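Long-range contacts in activating signal cointegrator 1 complex subunit 2 (Homo sapiens, PDB 6YXQ), which binds polyubiquitin chains and recruits the helicase subunit ASCC3 and the repair enzyme ALKBH3 to sites of DNA damage: residues S126-F131 with P178-M183; Q333-P338 with I351-Q356; L8-L13 with S28-P33; S296-R301 with D311-L316. All blocks are in the same frame, centred on the assembly; numbering follows the deposited sequence.

Contact 1: S126-F131 with P178-M183; sequences SVFLTF and PLLQKM
The backbones at Phe128 and Leu180 stay 9.1 Å apart between CA atoms, and the axes of helices 126-131 and 178-183 approach no closer than 11.7 Å, running in roughly the same direction at 38°. This is helix-to-helix packing within the largely helical N-terminal part of the protein, the part bound here to ASCC3, and at such spacing long side chains must span the gap. Phe128 does most of this. Its CG lies anti to the backbone N (chi1 178°), which sends the ring out between Leu179 and Leu180. The methyl CD1 of Leu180 and the methyl CD2 of Leu179 both meet the ring at its edge, the latter 4.2 Å from CE2. Met183, deposited as selenomethionine, adds a Met-aromatic contact: its SE lies 4.6 Å from the centroid of the Phe128 ring, in an oblique position. Leu168 in helix 162-172 backs Phe131, while the Phe128 ring also meets Phe172 and, across the complex interface, Phe173 of the ASCC3 chain. The buried cluster is therefore shared between the subunits. Bent at chi2 and chi3, the Met183 chain brings its terminal CE to 3.8 Å from CE1 of Phe128 and 4.3 Å from CB of Phe131.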
# COMPACT_ATOMS: atom_id res chain seq x y z
N SER B 126 -3.94 6.08 5.59
CA SER B 126 -4.73 5.25 6.49
C SER B 126 -4.28 3.79 6.44
O SER B 126 -4.20 3.13 7.48
CB SER B 126 -6.21 5.37 6.15
OG SER B 126 -6.91 4.26 6.67
N VAL B 127 -3.98 3.29 5.24
CA VAL B 127 -3.53 1.91 5.11
C VAL B 127 -2.19 1.71 5.82
O VAL B 127 -1.99 0.71 6.53
CB VAL B 127 -3.44 1.52 3.63
CG1 VAL B 127 -2.65 0.23 3.48
CG2 VAL B 127 -4.83 1.38 3.03
N PHE B 128 -1.26 2.65 5.63
CA PHE B 128 0.01 2.52 6.34
C PHE B 128 -0.20 2.49 7.85
O PHE B 128 0.45 1.70 8.55
CB PHE B 128 0.96 3.65 5.96
CG PHE B 128 2.26 3.59 6.70
CD1 PHE B 128 3.21 2.64 6.37
CD2 PHE B 128 2.53 4.46 7.74
CE1 PHE B 128 4.42 2.58 7.05
CE2 PHE B 128 3.73 4.40 8.43
CZ PHE B 128 4.68 3.46 8.09
N LEU B 129 -1.09 3.34 8.37
CA LEU B 129 -1.28 3.38 9.82
C LEU B 129 -1.94 2.10 10.33
O LEU B 129 -1.59 1.61 11.41
CB LEU B 129 -2.10 4.61 10.22
CG LEU B 129 -1.46 5.94 9.84
CD1 LEU B 129 -2.53 6.96 9.54
CD2 LEU B 129 -0.53 6.44 10.94
N THR B 130 -2.89 1.55 9.57
CA THR B 130 -3.48 0.27 9.94
C THR B 130 -2.42 -0.83 10.02
O THR B 130 -2.38 -1.61 10.99
CB THR B 130 -4.56 -0.11 8.92
OG1 THR B 130 -5.48 0.97 8.79
CG2 THR B 130 -5.29 -1.36 9.36
N PHE B 131 -1.55 -0.90 9.02
CA PHE B 131 -0.53 -1.94 9.05
C PHE B 131 0.46 -1.71 10.18
O PHE B 131 0.96 -2.68 10.77
CB PHE B 131 0.15 -2.06 7.69
CG PHE B 131 -0.60 -2.95 6.75
CD1 PHE B 131 -0.53 -4.33 6.89
CD2 PHE B 131 -1.43 -2.42 5.78
CE1 PHE B 131 -1.24 -5.16 6.05
CE2 PHE B 131 -2.15 -3.25 4.93
CZ PHE B 131 -2.06 -4.62 5.07
N PRO B 178 12.45 4.12 8.26
CA PRO B 178 12.80 3.68 9.64
C PRO B 178 11.65 3.06 10.40
O PRO B 178 11.88 2.17 11.21
CB PRO B 178 13.27 4.99 10.29
CG PRO B 178 13.61 5.89 9.16
CD PRO B 178 12.68 5.57 8.08
N LEU B 179 10.42 3.54 10.17
CA LEU B 179 9.26 2.95 10.83
C LEU B 179 8.93 1.58 10.24
O LEU B 179 8.68 0.61 10.98
CB LEU B 179 8.07 3.89 10.69
CG LEU B 179 6.89 3.80 11.67
CD1 LEU B 179 7.34 3.39 13.06
CD2 LEU B 179 6.16 5.14 11.72
N LEU B 180 8.94 1.47 8.91
CA LEU B 180 8.60 0.21 8.28
C LEU B 180 9.67 -0.85 8.54
O LEU B 180 9.34 -2.03 8.65
CB LEU B 180 8.37 0.41 6.78
CG LEU B 180 8.02 -0.82 5.95
CD1 LEU B 180 6.56 -1.21 6.06
CD2 LEU B 180 8.38 -0.53 4.52
N GLN B 181 10.93 -0.43 8.66
CA GLN B 181 11.95 -1.35 9.16
C GLN B 181 11.51 -1.97 10.47
O GLN B 181 11.51 -3.20 10.62
CB GLN B 181 13.28 -0.61 9.34
CG GLN B 181 13.83 0.02 8.07
CD GLN B 181 15.31 0.31 8.16
OE1 GLN B 181 16.12 -0.57 8.45
NE2 GLN B 181 15.68 1.56 7.89
N LYS B 182 11.12 -1.13 11.43
CA LYS B 182 10.68 -1.62 12.73
C LYS B 182 9.53 -2.60 12.58
O LYS B 182 9.55 -3.69 13.15
CB LYS B 182 10.27 -0.45 13.63
CG LYS B 182 9.90 -0.85 15.05
CD LYS B 182 8.82 0.07 15.64
CE LYS B 182 7.68 -0.73 16.28
NZ LYS B 182 6.48 0.12 16.55
N MSE B 183 8.52 -2.23 11.79
CA MSE B 183 7.39 -3.12 11.57
C MSE B 183 7.76 -4.50 11.04
O MSE B 183 7.39 -5.53 11.62
CB MSE B 183 6.38 -2.49 10.60
CG MSE B 183 5.70 -1.27 11.14
SE MSE B 183 5.43 0.07 9.78
CE MSE B 183 4.12 -0.79 8.67

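Contact 2: Q333-P338 with I351-Q356; sequences QICLLP and IEEFLQ
Cys335 lays its sulfur against the backbone of the facing helix, SG resting 3.6 Å from Phe354 N, over the step between Glu353 and Phe354. The pair belongs to a splayed helical hairpin (helix-loop-helix) of two consecutive helices, 306-340 and 348-359, joined by a short loop; the local axes open to 134° and come as near as 9.0 Å. The CA atoms of Cys335 and Phe354 are only 6.3 Å apart, consistent with a small side chain between the backbones at this point. Its SG stands beside its own backbone N (chi1 -62°) and also touches the aliphatic part of Glu353, 3.8 Å from CG. On one flank, Ile334 crosses Glu353 at about a right angle and offers its methyl to the carboxylate end, a van der Waals contact with CD1 of Ile334 4.1 Å from OE1 of Glu353. On the other lies the Phe354 ring. It meets Phe358 further along its own helix, and Ile381 and Leu384 of helix 377-387 pack on it too, so three helices share the apolar side. The 333-338 segment is itself irregular: a wider pi-type turn spans 333-336, and the helix kinks where the N of Pro338 makes no bond to the preceding turn. From the last residue of that pi-type turn, Leu336 brings CD2 obliquely to the Phe354 ring, 4.3 Å from CE2.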
# COMPACT_ATOMS: atom_id res chain seq x y z
N GLN B 333 25.44 -8.33 2.87
CA GLN B 333 24.81 -8.88 4.06
C GLN B 333 25.41 -10.22 4.45
O GLN B 333 25.60 -10.50 5.64
CB GLN B 333 23.30 -9.02 3.83
CG GLN B 333 22.54 -9.50 5.06
CD GLN B 333 22.33 -8.41 6.09
OE1 GLN B 333 22.39 -7.22 5.78
NE2 GLN B 333 22.09 -8.81 7.34
N ILE B 334 25.73 -11.08 3.48
CA ILE B 334 26.18 -12.43 3.85
C ILE B 334 27.69 -12.61 3.82
O ILE B 334 28.17 -13.67 4.26
CB ILE B 334 25.50 -13.50 2.97
CG1 ILE B 334 26.10 -13.49 1.57
CG2 ILE B 334 24.02 -13.26 2.92
CD1 ILE B 334 25.24 -14.18 0.56
N CYS B 335 28.46 -11.63 3.34
CA CYS B 335 29.92 -11.77 3.34
C CYS B 335 30.60 -10.56 3.94
O CYS B 335 31.44 -10.68 4.84
CB CYS B 335 30.45 -11.97 1.93
SG CYS B 335 29.90 -13.44 1.10
N LEU B 336 30.27 -9.38 3.42
CA LEU B 336 31.05 -8.20 3.77
C LEU B 336 30.70 -7.71 5.16
O LEU B 336 31.59 -7.50 6.00
CB LEU B 336 30.83 -7.10 2.73
CG LEU B 336 31.33 -7.42 1.33
CD1 LEU B 336 31.06 -6.26 0.40
CD2 LEU B 336 32.81 -7.71 1.38
N LEU B 337 29.41 -7.53 5.43
CA LEU B 337 28.97 -7.11 6.76
C LEU B 337 29.40 -8.08 7.84
O LEU B 337 29.91 -7.62 8.88
CB LEU B 337 27.45 -6.91 6.74
CG LEU B 337 26.64 -6.85 8.04
CD1 LEU B 337 27.21 -5.85 9.03
CD2 LEU B 337 25.21 -6.51 7.71
N PRO B 338 29.26 -9.41 7.69
CA PRO B 338 29.76 -10.32 8.74
C PRO B 338 31.24 -10.21 9.01
O PRO B 338 31.68 -10.48 10.13
CB PRO B 338 29.40 -11.71 8.20
CG PRO B 338 28.27 -11.47 7.28
CD PRO B 338 28.53 -10.14 6.64
N ILE B 351 34.74 -15.32 3.34
CA ILE B 351 35.65 -15.08 2.22
C ILE B 351 35.42 -16.10 1.12
O ILE B 351 35.36 -15.75 -0.08
CB ILE B 351 37.10 -15.10 2.72
CG1 ILE B 351 37.38 -13.90 3.63
CG2 ILE B 351 38.07 -15.14 1.55
CD1 ILE B 351 38.75 -13.91 4.27
N GLU B 352 35.31 -17.37 1.49
CA GLU B 352 35.15 -18.41 0.48
C GLU B 352 33.83 -18.26 -0.25
O GLU B 352 33.75 -18.51 -1.46
CB GLU B 352 35.27 -19.80 1.10
CG GLU B 352 36.68 -20.19 1.55
CD GLU B 352 37.75 -19.94 0.50
OE1 GLU B 352 37.49 -20.13 -0.70
OE2 GLU B 352 38.88 -19.55 0.89
N GLU B 353 32.78 -17.83 0.46
CA GLU B 353 31.49 -17.63 -0.20
C GLU B 353 31.58 -16.52 -1.22
O GLU B 353 31.08 -16.65 -2.35
CB GLU B 353 30.41 -17.34 0.84
CG GLU B 353 29.06 -17.05 0.20
CD GLU B 353 27.90 -17.56 1.01
OE1 GLU B 353 26.88 -17.96 0.39
OE2 GLU B 353 27.99 -17.56 2.26
N PHE B 354 32.22 -15.40 -0.85
CA PHE B 354 32.47 -14.32 -1.80
C PHE B 354 33.18 -14.83 -3.05
O PHE B 354 32.74 -14.60 -4.20
CB PHE B 354 33.30 -13.24 -1.10
CG PHE B 354 33.57 -12.02 -1.93
CD1 PHE B 354 34.54 -12.04 -2.92
CD2 PHE B 354 32.89 -10.84 -1.68
CE1 PHE B 354 34.80 -10.91 -3.67
CE2 PHE B 354 33.15 -9.71 -2.43
CZ PHE B 354 34.10 -9.74 -3.43
N LEU B 355 34.30 -15.54 -2.84
CA LEU B 355 35.10 -16.03 -3.96
C LEU B 355 34.29 -16.97 -4.85
O LEU B 355 34.36 -16.89 -6.08
CB LEU B 355 36.35 -16.73 -3.43
CG LEU B 355 37.29 -15.87 -2.57
CD1 LEU B 355 38.40 -16.72 -1.98
CD2 LEU B 355 37.87 -14.71 -3.37
N GLN B 356 33.51 -17.87 -4.24
CA GLN B 356 32.69 -18.79 -5.02
C GLN B 356 31.67 -18.04 -5.86
O GLN B 356 31.49 -18.33 -7.06
CB GLN B 356 31.99 -19.76 -4.07
CG GLN B 356 31.11 -20.79 -4.75
CD GLN B 356 30.95 -22.05 -3.92
OE1 GLN B 356 31.91 -22.56 -3.35
NE2 GLN B 356 29.72 -22.55 -3.84

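Contact 3: L8-L13 with S28-P33; sequences LPLDQL and SPALHP
Leu10 and Leu31 press their branched ends together, CD2 of one 3.6 Å from CD2 of the other, just beyond the open end of the beta-hairpin formed by strands 14-18 and 25-29. The torsions explain the meeting. In Leu10, CG is anti to the backbone N (chi1 180°), which extends the side chain across to Leu31; in Leu31, CG instead lies beside the backbone N (chi1 -42°), and the two chains pass at a slant. The second Leu10 methyl, CD1, turns to Ala30 and sits 3.7 Å from its CB. That same CB receives CD2 of Leu13 at 3.9 Å, so the single methyl of Ala30 is gripped by a leucine from each end of the turn. A serine in place of Leu10 would probably strip Leu31 CD2 of its partner across the contact, leave the Ala30 methyl with Leu13 alone of the two leucines, and open a gap between the segments. The polar link is one backbone bond: Ala30 N donates to Leu13 O at 2.8 Å, with an N-H...O angle of 147° and the donor in the carbonyl plane, carrying the pairing of the hairpin past its strands. Segment 8-13 is folded back by bonds from Gln12 N to Pro9 O and from Leu13 N to Leu10 O. Asp11 turns its CB away from Leu31, and its carboxylate bonds to Ser146. Helix 78-87 covers the apolar side, with His78 and Trp82 against Leu10 and Cys83 against Leu31, while the loop around Phe144 and Ile145 lines 8-13 and strand 14-18 follows directly on.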
# COMPACT_ATOMS: atom_id res chain seq x y z
N LEU B 8 -2.93 -6.95 32.00
CA LEU B 8 -3.11 -8.28 31.43
C LEU B 8 -3.12 -8.19 29.91
O LEU B 8 -3.90 -7.41 29.35
CB LEU B 8 -4.42 -8.90 31.92
CG LEU B 8 -4.55 -10.43 31.93
CD1 LEU B 8 -3.42 -11.07 32.72
CD2 LEU B 8 -5.91 -10.86 32.47
N PRO B 9 -2.27 -8.96 29.23
CA PRO B 9 -2.25 -8.90 27.76
C PRO B 9 -3.55 -9.41 27.16
O PRO B 9 -4.24 -10.26 27.73
CB PRO B 9 -1.07 -9.81 27.38
CG PRO B 9 -0.86 -10.69 28.56
CD PRO B 9 -1.25 -9.88 29.76
N LEU B 10 -3.86 -8.88 25.98
CA LEU B 10 -5.19 -9.01 25.39
C LEU B 10 -5.58 -10.47 25.15
O LEU B 10 -6.74 -10.84 25.36
CB LEU B 10 -5.24 -8.24 24.08
CG LEU B 10 -6.56 -8.26 23.31
CD1 LEU B 10 -7.70 -7.79 24.20
CD2 LEU B 10 -6.46 -7.40 22.06
N ASP B 11 -4.63 -11.29 24.70
CA ASP B 11 -4.98 -12.65 24.28
C ASP B 11 -5.58 -13.45 25.43
O ASP B 11 -6.47 -14.28 25.21
CB ASP B 11 -3.76 -13.36 23.70
CG ASP B 11 -2.51 -13.11 24.52
OD1 ASP B 11 -1.85 -14.10 24.92
OD2 ASP B 11 -2.20 -11.93 24.77
N GLN B 12 -5.10 -13.22 26.65
CA GLN B 12 -5.57 -13.98 27.81
C GLN B 12 -6.54 -13.19 28.70
O GLN B 12 -6.99 -13.73 29.71
CB GLN B 12 -4.38 -14.48 28.63
CG GLN B 12 -3.50 -13.39 29.23
CD GLN B 12 -2.25 -13.97 29.89
OE1 GLN B 12 -1.88 -15.12 29.66
NE2 GLN B 12 -1.59 -13.16 30.71
N LEU B 13 -6.88 -11.96 28.34
CA LEU B 13 -7.80 -11.17 29.15
C LEU B 13 -9.24 -11.62 28.89
O LEU B 13 -9.63 -11.89 27.76
CB LEU B 13 -7.65 -9.67 28.86
CG LEU B 13 -8.56 -8.73 29.66
CD1 LEU B 13 -7.88 -7.38 29.85
CD2 LEU B 13 -9.93 -8.50 29.01
N SER B 28 -15.72 -14.78 29.46
CA SER B 28 -15.31 -15.30 28.17
C SER B 28 -14.09 -14.51 27.72
O SER B 28 -13.76 -13.47 28.30
CB SER B 28 -16.45 -15.17 27.15
OG SER B 28 -16.43 -13.90 26.52
N PRO B 29 -13.37 -14.99 26.69
CA PRO B 29 -12.18 -14.26 26.24
C PRO B 29 -12.53 -12.91 25.65
O PRO B 29 -13.63 -12.70 25.13
CB PRO B 29 -11.58 -15.19 25.18
CG PRO B 29 -12.76 -15.94 24.67
CD PRO B 29 -13.57 -16.21 25.89
N ALA B 30 -11.58 -11.99 25.74
CA ALA B 30 -11.75 -10.67 25.14
C ALA B 30 -12.07 -10.80 23.65
O ALA B 30 -13.16 -10.45 23.20
CB ALA B 30 -10.51 -9.82 25.38
N LEU B 31 -11.13 -11.33 22.88
CA LEU B 31 -11.34 -11.51 21.45
C LEU B 31 -12.41 -12.58 21.19
O LEU B 31 -12.32 -13.69 21.72
CB LEU B 31 -10.03 -11.89 20.77
CG LEU B 31 -8.82 -11.10 21.28
CD1 LEU B 31 -7.51 -11.75 20.85
CD2 LEU B 31 -8.89 -9.67 20.80
N HIS B 32 -13.40 -12.25 20.36
CA HIS B 32 -14.50 -13.17 20.09
C HIS B 32 -15.22 -12.71 18.83
O HIS B 32 -15.31 -11.50 18.58
CB HIS B 32 -15.46 -13.24 21.28
CG HIS B 32 -16.61 -14.18 21.07
ND1 HIS B 32 -16.45 -15.55 21.04
CD2 HIS B 32 -17.93 -13.96 20.89
CE1 HIS B 32 -17.62 -16.13 20.84
NE2 HIS B 32 -18.54 -15.18 20.74
N PRO B 33 -15.74 -13.64 18.02
CA PRO B 33 -16.37 -13.26 16.74
C PRO B 33 -17.48 -12.22 16.82
O PRO B 33 -17.53 -11.34 15.96
CB PRO B 33 -16.91 -14.60 16.22
CG PRO B 33 -15.95 -15.60 16.74
CD PRO B 33 -15.46 -15.09 18.07

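Contact 4: S296-R301 with D311-L316; sequences SAIKKR and DLWQRL
Ile298 is the bump of this contact, pushing into a hollow bounded by Leu312, Trp313 and Leu316 on the facing helix. The two helices, 279-300 and 306-340, form an antiparallel helical hairpin: the local axes run at 157° and approach to 10.2 Å, and the CA atoms of Ile298 and Trp313 stand 6.7 Å apart. Each branch of Ile298 has its own place. CD1 reaches deepest, 3.8 Å from CB of Leu312 and 4.0 Å from CD2 of Leu316, between side chains one helical turn apart. CG2 comes to the indole of Trp313 at its edge, near the ring plane, 3.8 Å from CE3. Trp313 holds its CG opposite the backbone N (chi1 -180°), which leans the indole over toward helix 296-300, where it forms one wall of the hollow. An alanine at Ile298 is likely to open a gap between Leu312 and Leu316 and take away the methyl at the Trp313 edge, leaving the indole less firmly placed. The next residue, Lys299, lays its CG obliquely against the same indole, 3.9 Å from CZ3. Polar groups work on other faces: the Arg315 guanidinium pairs with Asp311 within its own helix, and Gln314 bonds to Phe183 N of the ASCC3 chain. Leu186 of that chain also packs on Ile298, so the hairpin forms part of the ASCC3 interface. The seam between the two helices is accordingly mainly apolar and held by shape and burial; the Asp311-Arg315 salt bridge and the Gln314 bond to ASCC3 lie off it, and Lys299 contributes its aliphatic CG.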
# COMPACT_ATOMS: atom_id res chain seq x y z
N SER B 296 19.25 -3.66 -27.43
CA SER B 296 19.36 -3.48 -28.87
C SER B 296 17.99 -3.31 -29.52
O SER B 296 17.82 -2.50 -30.43
CB SER B 296 20.11 -4.65 -29.51
OG SER B 296 20.16 -4.48 -30.92
N ALA B 297 17.00 -4.07 -29.05
CA ALA B 297 15.67 -3.99 -29.65
C ALA B 297 15.03 -2.63 -29.40
O ALA B 297 14.46 -2.03 -30.32
CB ALA B 297 14.79 -5.11 -29.11
N ILE B 298 15.12 -2.13 -28.16
CA ILE B 298 14.57 -0.82 -27.84
C ILE B 298 15.24 0.25 -28.69
O ILE B 298 14.58 1.12 -29.28
CB ILE B 298 14.72 -0.53 -26.34
CG1 ILE B 298 13.73 -1.38 -25.53
CG2 ILE B 298 14.49 0.93 -26.05
CD1 ILE B 298 13.74 -1.05 -24.06
N LYS B 299 16.57 0.18 -28.79
CA LYS B 299 17.30 1.17 -29.58
C LYS B 299 16.87 1.12 -31.05
O LYS B 299 16.58 2.16 -31.65
CB LYS B 299 18.80 0.94 -29.45
CG LYS B 299 19.36 1.41 -28.11
CD LYS B 299 20.84 1.70 -28.19
CE LYS B 299 21.66 0.43 -28.08
NZ LYS B 299 22.81 0.61 -27.15
N LYS B 300 16.81 -0.08 -31.62
CA LYS B 300 16.47 -0.22 -33.04
C LYS B 300 15.07 0.30 -33.33
O LYS B 300 14.86 1.04 -34.30
CB LYS B 300 16.57 -1.69 -33.46
CG LYS B 300 17.92 -2.10 -34.04
CD LYS B 300 18.27 -3.53 -33.67
CE LYS B 300 17.10 -4.48 -33.93
NZ LYS B 300 17.45 -5.88 -33.58
N ARG B 301 14.10 -0.05 -32.49
CA ARG B 301 12.70 0.26 -32.76
C ARG B 301 12.24 1.57 -32.12
O ARG B 301 11.03 1.81 -32.05
CB ARG B 301 11.81 -0.90 -32.30
CG ARG B 301 12.27 -2.26 -32.80
CD ARG B 301 11.53 -3.41 -32.12
NE ARG B 301 10.08 -3.28 -32.22
CZ ARG B 301 9.22 -4.26 -31.97
NH1 ARG B 301 9.66 -5.46 -31.62
NH2 ARG B 301 7.92 -4.05 -32.08
N ASP B 311 10.40 5.70 -22.75
CA ASP B 311 9.93 5.25 -21.45
C ASP B 311 10.42 3.84 -21.14
O ASP B 311 10.86 3.55 -20.03
CB ASP B 311 8.41 5.31 -21.40
CG ASP B 311 7.84 4.59 -20.19
OD1 ASP B 311 8.19 4.96 -19.05
OD2 ASP B 311 7.04 3.65 -20.39
N LEU B 312 10.33 2.94 -22.13
CA LEU B 312 10.82 1.59 -21.94
C LEU B 312 12.32 1.58 -21.65
O LEU B 312 12.81 0.77 -20.86
CB LEU B 312 10.51 0.75 -23.17
CG LEU B 312 9.23 -0.08 -23.18
CD1 LEU B 312 8.02 0.75 -22.80
CD2 LEU B 312 9.04 -0.71 -24.55
N TRP B 313 13.06 2.49 -22.28
CA TRP B 313 14.49 2.59 -22.02
C TRP B 313 14.75 3.03 -20.58
O TRP B 313 15.63 2.48 -19.90
CB TRP B 313 15.13 3.57 -22.99
CG TRP B 313 16.58 3.71 -22.77
CD1 TRP B 313 17.21 4.70 -22.08
CD2 TRP B 313 17.61 2.83 -23.23
NE1 TRP B 313 18.57 4.49 -22.08
CE2 TRP B 313 18.84 3.35 -22.79
CE3 TRP B 313 17.60 1.65 -23.99
CZ2 TRP B 313 20.05 2.73 -23.07
CZ3 TRP B 313 18.81 1.04 -24.27
CH2 TRP B 313 20.02 1.58 -23.81
N GLN B 314 14.01 4.04 -20.12
CA GLN B 314 14.13 4.47 -18.73
C GLN B 314 13.87 3.31 -17.78
O GLN B 314 14.63 3.09 -16.83
CB GLN B 314 13.16 5.62 -18.45
CG GLN B 314 13.50 6.90 -19.17
CD GLN B 314 14.75 7.55 -18.64
OE1 GLN B 314 14.92 7.69 -17.42
NE2 GLN B 314 15.64 7.95 -19.54
N ARG B 315 12.80 2.56 -18.03
CA ARG B 315 12.44 1.44 -17.17
C ARG B 315 13.50 0.34 -17.21
O ARG B 315 13.83 -0.24 -16.17
CB ARG B 315 11.08 0.88 -17.57
CG ARG B 315 9.97 1.91 -17.46
CD ARG B 315 8.59 1.33 -17.73
NE ARG B 315 7.58 2.38 -17.63
CZ ARG B 315 7.06 2.80 -16.49
NH1 ARG B 315 7.45 2.25 -15.34
NH2 ARG B 315 6.16 3.78 -16.48
N LEU B 316 14.04 0.05 -18.39
CA LEU B 316 15.07 -0.99 -18.50
C LEU B 316 16.33 -0.60 -17.73
O LEU B 316 16.90 -1.43 -17.02
CB LEU B 316 15.40 -1.24 -19.97
CG LEU B 316 16.40 -2.36 -20.23
CD1 LEU B 316 15.90 -3.67 -19.62
CD2 LEU B 316 16.68 -2.52 -21.73

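In the fold
From the N terminus, contact 3 (8-13 with 28-33) comes first, closing the ends of the only beta-hairpin. Contact 1 then joins helix 114-135 to helix 177-190 across 46 intervening residues, about 25 Å from contact 3 between centres. Contact 4 closes the short connection between helices 279-300 and 306-340, and contact 2 does the same between 306-340 and 348-359. Helix 306-340 therefore serves both, its two ends carrying contacts whose centres are about 35 Å apart. The four lie in series along the chain; none nests in or crosses another. Contacts 1 and 4, on opposite sides of the chain's centre, both reach the ASCC3 chain.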